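Local coordinates for protein Pcdhgc3 (Mus musculus, PDB 4ZI8) that probably acts as a calcium-dependent cell-adhesion protein, represented by its three N-terminal cadherin repeats, and may help neurons make and keep specific connections, at residues D80-C88 / V114-N122. Sequence-based numbering, arbitrary orientation.
Sequences DRLDREELC and VVQDINDNN. With CA (calcium ion), chain O; CA (calcium ion), chain P; CA (calcium ion), chain N.
R84 runs along the chain that leaves strand 107-116 until it meets D117. Its CB lies 3.9 Å from CG1 of V115, CG passes the V115 carbonyl oxygen, and CD rests on CA and CB of D117. With CG anti to the backbone N (chi1 -166°) and the chain bent at its next two torsions, NE makes a salt-bridge hydrogen bond to D117 OD1 at 3.1 Å, from above the carboxylate plane. The two flat groups stand almost perpendicular, 89° apart. NH2 grips E85 OE2 at 3.1 Å, while G89 is the main polar partner of this guanidinium, as N157 is of D117.

Both oxygens it holds are calcium ligands: E85 OE2 and D117 OD1 sit 2.9 Å from each other, bridged by one calcium ion that also takes I118 O and D120 OD1. With an alanine here, the pair would probably lose the guanidinium that offsets their charge from the protein side. E85 OE1 also binds the second calcium at 2.3 Å, beside D83 OD1 and D120 OD2; D83 OD1 additionally caps helix 84-88 through E85 N.

This is the three-calcium linker between cadherin repeats: E29, E30 and D153 help complete these two sites, and N119 OD1 and N121 O bind the third ion. Helix 84-88 flanks the end of strand 107-116, where L82, L87 and V115 pack against V96 of strand 95-102.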
ATOM      1  N   ASP B  80     -14.529 -10.277 -50.920  1.00 25.85           N
ATOM      2  CA  ASP B  80     -13.604 -10.725 -49.874  1.00 26.59           C
ATOM      3  C   ASP B  80     -14.131 -10.208 -48.531  1.00 27.34           C
ATOM      4  O   ASP B  80     -15.019  -9.331 -48.496  1.00 21.75           O
ATOM      5  CB  ASP B  80     -12.187 -10.203 -50.157  1.00 24.16           C
ATOM      6  CG  ASP B  80     -11.085 -10.976 -49.422  1.00 31.35           C
ATOM      7  OD1 ASP B  80     -11.362 -11.819 -48.535  1.00 36.19           O
ATOM      8  OD2 ASP B  80      -9.906 -10.712 -49.726  1.00 33.26           O
ATOM      9  N   ARG B  81     -13.581 -10.725 -47.438  1.00 26.59           N
ATOM     10  CA  ARG B  81     -14.037 -10.324 -46.118  1.00 22.53           C
ATOM     11  C   ARG B  81     -13.808  -8.845 -45.871  1.00 21.12           C
ATOM     12  O   ARG B  81     -12.708  -8.319 -46.068  1.00 22.85           O
ATOM     13  CB  ARG B  81     -13.341 -11.135 -45.048  1.00 24.57           C
ATOM     14  CG  ARG B  81     -13.648 -10.634 -43.667  1.00 23.24           C
ATOM     15  CD  ARG B  81     -13.196 -11.622 -42.591  1.00 25.09           C
ATOM     16  NE  ARG B  81     -13.606 -11.143 -41.270  1.00 24.41           N
ATOM     17  CZ  ARG B  81     -12.960 -11.406 -40.140  1.00 24.95           C
ATOM     18  NH1 ARG B  81     -11.877 -12.161 -40.149  1.00 22.21           N
ATOM     19  NH2 ARG B  81     -13.418 -10.914 -38.993  1.00 22.69           N
ATOM     20  N   LEU B  82     -14.864  -8.171 -45.441  1.00 23.37           N
ATOM     21  CA  LEU B  82     -14.799  -6.760 -45.074  1.00 21.96           C
ATOM     22  C   LEU B  82     -14.959  -6.690 -43.569  1.00 25.18           C
ATOM     23  O   LEU B  82     -16.088  -6.702 -43.069  1.00 26.18           O
ATOM     24  CB  LEU B  82     -15.897  -5.945 -45.765  1.00 19.62           C
ATOM     25  CG  LEU B  82     -15.712  -5.762 -47.277  1.00 23.66           C
ATOM     26  CD1 LEU B  82     -17.076  -5.629 -47.940  1.00 28.78           C
ATOM     27  CD2 LEU B  82     -14.892  -4.519 -47.498  1.00 19.69           C
ATOM     28  N   ASP B  83     -13.833  -6.678 -42.858  1.00 20.30           N
ATOM     29  CA  ASP B  83     -13.832  -6.580 -41.402  1.00 20.21           C
ATOM     30  C   ASP B  83     -13.521  -5.154 -41.057  1.00 20.76           C
ATOM     31  O   ASP B  83     -12.370  -4.712 -41.205  1.00 20.51           O
ATOM     32  CB  ASP B  83     -12.800  -7.536 -40.800  1.00 21.05           C
ATOM     33  CG  ASP B  83     -12.596  -7.326 -39.319  1.00 21.81           C
ATOM     34  OD1 ASP B  83     -13.494  -6.801 -38.615  1.00 22.11           O
ATOM     35  OD2 ASP B  83     -11.512  -7.726 -38.857  1.00 26.93           O
ATOM     36  N   ARG B  84     -14.551  -4.415 -40.654  1.00 19.62           N
ATOM     37  CA  ARG B  84     -14.389  -3.012 -40.323  1.00 18.21           C
ATOM     38  C   ARG B  84     -13.279  -2.839 -39.268  1.00 16.89           C
ATOM     39  O   ARG B  84     -12.558  -1.851 -39.308  1.00 18.36           O
ATOM     40  CB  ARG B  84     -15.729  -2.406 -39.838  1.00 19.29           C
ATOM     41  CG  ARG B  84     -15.788  -0.860 -39.781  1.00 21.66           C
ATOM     42  CD  ARG B  84     -16.607  -0.367 -38.586  1.00 22.95           C
ATOM     43  NE  ARG B  84     -15.997  -0.817 -37.341  1.00 25.45           N
ATOM     44  CZ  ARG B  84     -14.925  -0.260 -36.793  1.00 22.53           C
ATOM     45  NH1 ARG B  84     -14.362   0.806 -37.342  1.00 24.03           N
ATOM     46  NH2 ARG B  84     -14.417  -0.766 -35.694  1.00 24.90           N
ATOM     47  N   GLU B  85     -13.110  -3.791 -38.345  1.00 20.81           N
ATOM     48  CA  GLU B  85     -12.112  -3.599 -37.301  1.00 21.30           C
ATOM     49  C   GLU B  85     -10.717  -3.543 -37.902  1.00 23.65           C
ATOM     50  O   GLU B  85      -9.905  -2.698 -37.512  1.00 28.57           O
ATOM     51  CB  GLU B  85     -12.199  -4.705 -36.219  1.00 21.85           C
ATOM     52  CG  GLU B  85     -13.288  -4.430 -35.181  1.00 19.89           C
ATOM     53  CD  GLU B  85     -14.695  -4.563 -35.762  1.00 22.17           C
ATOM     54  OE1 GLU B  85     -14.998  -5.609 -36.356  1.00 22.19           O
ATOM     55  OE2 GLU B  85     -15.516  -3.638 -35.625  1.00 22.26           O
ATOM     56  N   GLU B  86     -10.439  -4.433 -38.844  1.00 20.64           N
ATOM     57  CA  GLU B  86      -9.161  -4.442 -39.545  1.00 21.91           C
ATOM     58  C   GLU B  86      -8.991  -3.237 -40.443  1.00 24.27           C
ATOM     59  O   GLU B  86      -7.900  -2.688 -40.566  1.00 25.76           O
ATOM     60  CB  GLU B  86      -9.022  -5.690 -40.402  1.00 25.50           C
ATOM     61  CG  GLU B  86      -7.644  -5.820 -41.033  1.00 30.94           C
ATOM     62  CD  GLU B  86      -7.591  -6.954 -42.033  1.00 38.26           C
ATOM     63  OE1 GLU B  86      -8.658  -7.373 -42.531  1.00 40.69           O
ATOM     64  OE2 GLU B  86      -6.489  -7.438 -42.318  1.00 42.89           O
ATOM     65  N   LEU B  87     -10.071  -2.845 -41.095  1.00 22.18           N
ATOM     66  CA  LEU B  87      -9.995  -1.796 -42.112  1.00 25.63           C
ATOM     67  C   LEU B  87      -9.704  -0.454 -41.486  1.00 25.90           C
ATOM     68  O   LEU B  87      -8.846   0.304 -41.977  1.00 24.02           O
ATOM     69  CB  LEU B  87     -11.301  -1.726 -42.893  1.00 22.91           C
ATOM     70  CG  LEU B  87     -11.513  -2.819 -43.947  1.00 26.57           C
ATOM     71  CD1 LEU B  87     -12.954  -2.858 -44.443  1.00 22.43           C
ATOM     72  CD2 LEU B  87     -10.611  -2.510 -45.096  1.00 29.79           C
ATOM     73  N   CYS B  88     -10.410  -0.178 -40.389  1.00 21.82           N
ATOM     74  CA  CYS B  88     -10.550   1.190 -39.920  1.00 23.52           C
ATOM     75  C   CYS B  88     -10.398   1.333 -38.404  1.00 22.85           C
ATOM     76  O   CYS B  88     -10.597   2.423 -37.870  1.00 23.76           O
ATOM     77  CB  CYS B  88     -11.910   1.752 -40.360  1.00 23.08           C
ATOM     78  SG  CYS B  88     -12.095   1.911 -42.160  1.00 27.76           S
ATOM     79  N   VAL B 114     -19.344   2.499 -47.929  1.00 20.24           N
ATOM     80  CA  VAL B 114     -19.267   2.694 -46.481  1.00 21.64           C
ATOM     81  C   VAL B 114     -19.445   1.340 -45.800  1.00 20.71           C
ATOM     82  O   VAL B 114     -20.388   0.591 -46.104  1.00 20.40           O
ATOM     83  CB  VAL B 114     -20.325   3.680 -45.975  1.00 23.82           C
ATOM     84  CG1 VAL B 114     -20.238   3.806 -44.425  1.00 24.37           C
ATOM     85  CG2 VAL B 114     -20.162   5.044 -46.666  1.00 22.69           C
ATOM     86  N   VAL B 115     -18.518   1.003 -44.905  1.00 21.49           N
ATOM     87  CA  VAL B 115     -18.579  -0.273 -44.207  1.00 20.13           C
ATOM     88  C   VAL B 115     -19.024  -0.005 -42.770  1.00 20.99           C
ATOM     89  O   VAL B 115     -18.308   0.631 -41.979  1.00 17.78           O
ATOM     90  CB  VAL B 115     -17.238  -1.000 -44.262  1.00 23.47           C
ATOM     91  CG1 VAL B 115     -17.291  -2.308 -43.464  1.00 22.65           C
ATOM     92  CG2 VAL B 115     -16.847  -1.275 -45.742  1.00 24.21           C
ATOM     93  N   GLN B 116     -20.248  -0.419 -42.466  1.00 17.82           N
ATOM     94  CA  GLN B 116     -20.875  -0.110 -41.189  1.00 20.52           C
ATOM     95  C   GLN B 116     -20.559  -1.157 -40.129  1.00 21.83           C
ATOM     96  O   GLN B 116     -20.560  -2.343 -40.418  1.00 21.92           O
ATOM     97  CB  GLN B 116     -22.383   0.005 -41.363  1.00 22.74           C
ATOM     98  CG  GLN B 116     -22.779   1.112 -42.368  1.00 26.09           C
ATOM     99  CD  GLN B 116     -24.226   1.023 -42.809  1.00 35.33           C
ATOM    100  OE1 GLN B 116     -24.819  -0.063 -42.837  1.00 39.20           O
ATOM    101  NE2 GLN B 116     -24.801   2.168 -43.181  1.00 38.63           N
ATOM    102  N   ASP B 117     -20.344  -0.698 -38.894  1.00 23.37           N
ATOM    103  CA  ASP B 117     -19.983  -1.569 -37.763  1.00 19.34           C
ATOM    104  C   ASP B 117     -21.073  -2.506 -37.372  1.00 17.36           C
ATOM    105  O   ASP B 117     -22.221  -2.109 -37.309  1.00 21.91           O
ATOM    106  CB  ASP B 117     -19.617  -0.727 -36.534  1.00 18.49           C
ATOM    107  CG  ASP B 117     -18.972  -1.551 -35.429  1.00 16.34           C
ATOM    108  OD1 ASP B 117     -18.117  -2.412 -35.729  1.00 17.78           O
ATOM    109  OD2 ASP B 117     -19.288  -1.324 -34.240  1.00 21.43           O
ATOM    110  N   ILE B 118     -20.734  -3.763 -37.084  1.00 21.60           N
ATOM    111  CA  ILE B 118     -21.672  -4.601 -36.359  1.00 19.20           C
ATOM    112  C   ILE B 118     -20.987  -5.025 -35.062  1.00 15.97           C
ATOM    113  O   ILE B 118     -19.747  -4.972 -34.932  1.00 15.95           O
ATOM    114  CB  ILE B 118     -22.161  -5.859 -37.183  1.00 19.59           C
ATOM    115  CG1 ILE B 118     -21.038  -6.870 -37.339  1.00 20.48           C
ATOM    116  CG2 ILE B 118     -22.713  -5.428 -38.589  1.00 18.20           C
ATOM    117  CD1 ILE B 118     -21.412  -8.117 -38.172  1.00 19.38           C
ATOM    118  N   ASN B 119     -21.787  -5.417 -34.092  1.00 16.60           N
ATOM    119  CA  ASN B 119     -21.222  -5.803 -32.803  1.00 17.32           C
ATOM    120  C   ASN B 119     -20.729  -7.238 -32.793  1.00 20.25           C
ATOM    121  O   ASN B 119     -21.254  -8.084 -32.020  1.00 22.07           O
ATOM    122  CB  ASN B 119     -22.227  -5.606 -31.663  1.00 17.86           C
ATOM    123  CG  ASN B 119     -21.520  -5.586 -30.296  1.00 18.35           C
ATOM    124  OD1 ASN B 119     -20.330  -5.278 -30.224  1.00 19.04           O
ATOM    125  ND2 ASN B 119     -22.221  -5.966 -29.235  1.00 18.96           N
ATOM    126  N   ASP B 120     -19.700  -7.512 -33.609  1.00 17.42           N
ATOM    127  CA  ASP B 120     -19.126  -8.851 -33.725  1.00 17.03           C
ATOM    128  C   ASP B 120     -17.937  -9.085 -32.792  1.00 19.85           C
ATOM    129  O   ASP B 120     -17.296 -10.143 -32.872  1.00 22.87           O
ATOM    130  CB  ASP B 120     -18.702  -9.145 -35.179  1.00 21.52           C
ATOM    131  CG  ASP B 120     -17.868  -8.026 -35.821  1.00 23.43           C
ATOM    132  OD1 ASP B 120     -17.799  -6.905 -35.282  1.00 22.95           O
ATOM    133  OD2 ASP B 120     -17.324  -8.245 -36.942  1.00 28.64           O
ATOM    134  N   ASN B 121     -17.661  -8.158 -31.875  1.00 17.57           N
ATOM    135  CA  ASN B 121     -16.606  -8.411 -30.867  1.00 17.89           C
ATOM    136  C   ASN B 121     -17.034  -8.206 -29.408  1.00 17.94           C
ATOM    137  O   ASN B 121     -17.723  -7.203 -29.066  1.00 17.01           O
ATOM    138  CB  ASN B 121     -15.396  -7.516 -31.154  1.00 19.46           C
ATOM    139  CG  ASN B 121     -14.766  -7.788 -32.511  1.00 19.99           C
ATOM    140  OD1 ASN B 121     -13.836  -8.604 -32.626  1.00 21.47           O
ATOM    141  ND2 ASN B 121     -15.263  -7.106 -33.556  1.00 21.56           N
ATOM    142  N   ASN B 122     -16.635  -9.159 -28.567  1.00 21.75           N
ATOM    143  CA  ASN B 122     -16.624  -8.999 -27.103  1.00 23.47           C
ATOM    144  C   ASN B 122     -15.580  -7.991 -26.695  1.00 19.22           C
ATOM    145  O   ASN B 122     -14.568  -7.858 -27.370  1.00 20.92           O
ATOM    146  CB  ASN B 122     -16.274 -10.303 -26.390  1.00 22.63           C
ATOM    147  CG  ASN B 122     -17.227 -11.419 -26.678  1.00 24.83           C
ATOM    148  OD1 ASN B 122     -18.417 -11.212 -26.842  1.00 24.41           O
ATOM    149  ND2 ASN B 122     -16.702 -12.645 -26.693  1.00 30.33           N
TER
HETATM  150 CA    CA O 402     -17.513  -4.617 -35.538  1.00 20.52          CA
HETATM  151 CA    CA P 403     -15.500  -7.284 -37.782  1.00 20.46          CA
HETATM  152 CA    CA N 401     -18.390  -5.010 -29.032  1.00 18.54          CA
HETATM  153  O   HOH W   1     -14.341  -8.760 -36.269  1.00 19.78           O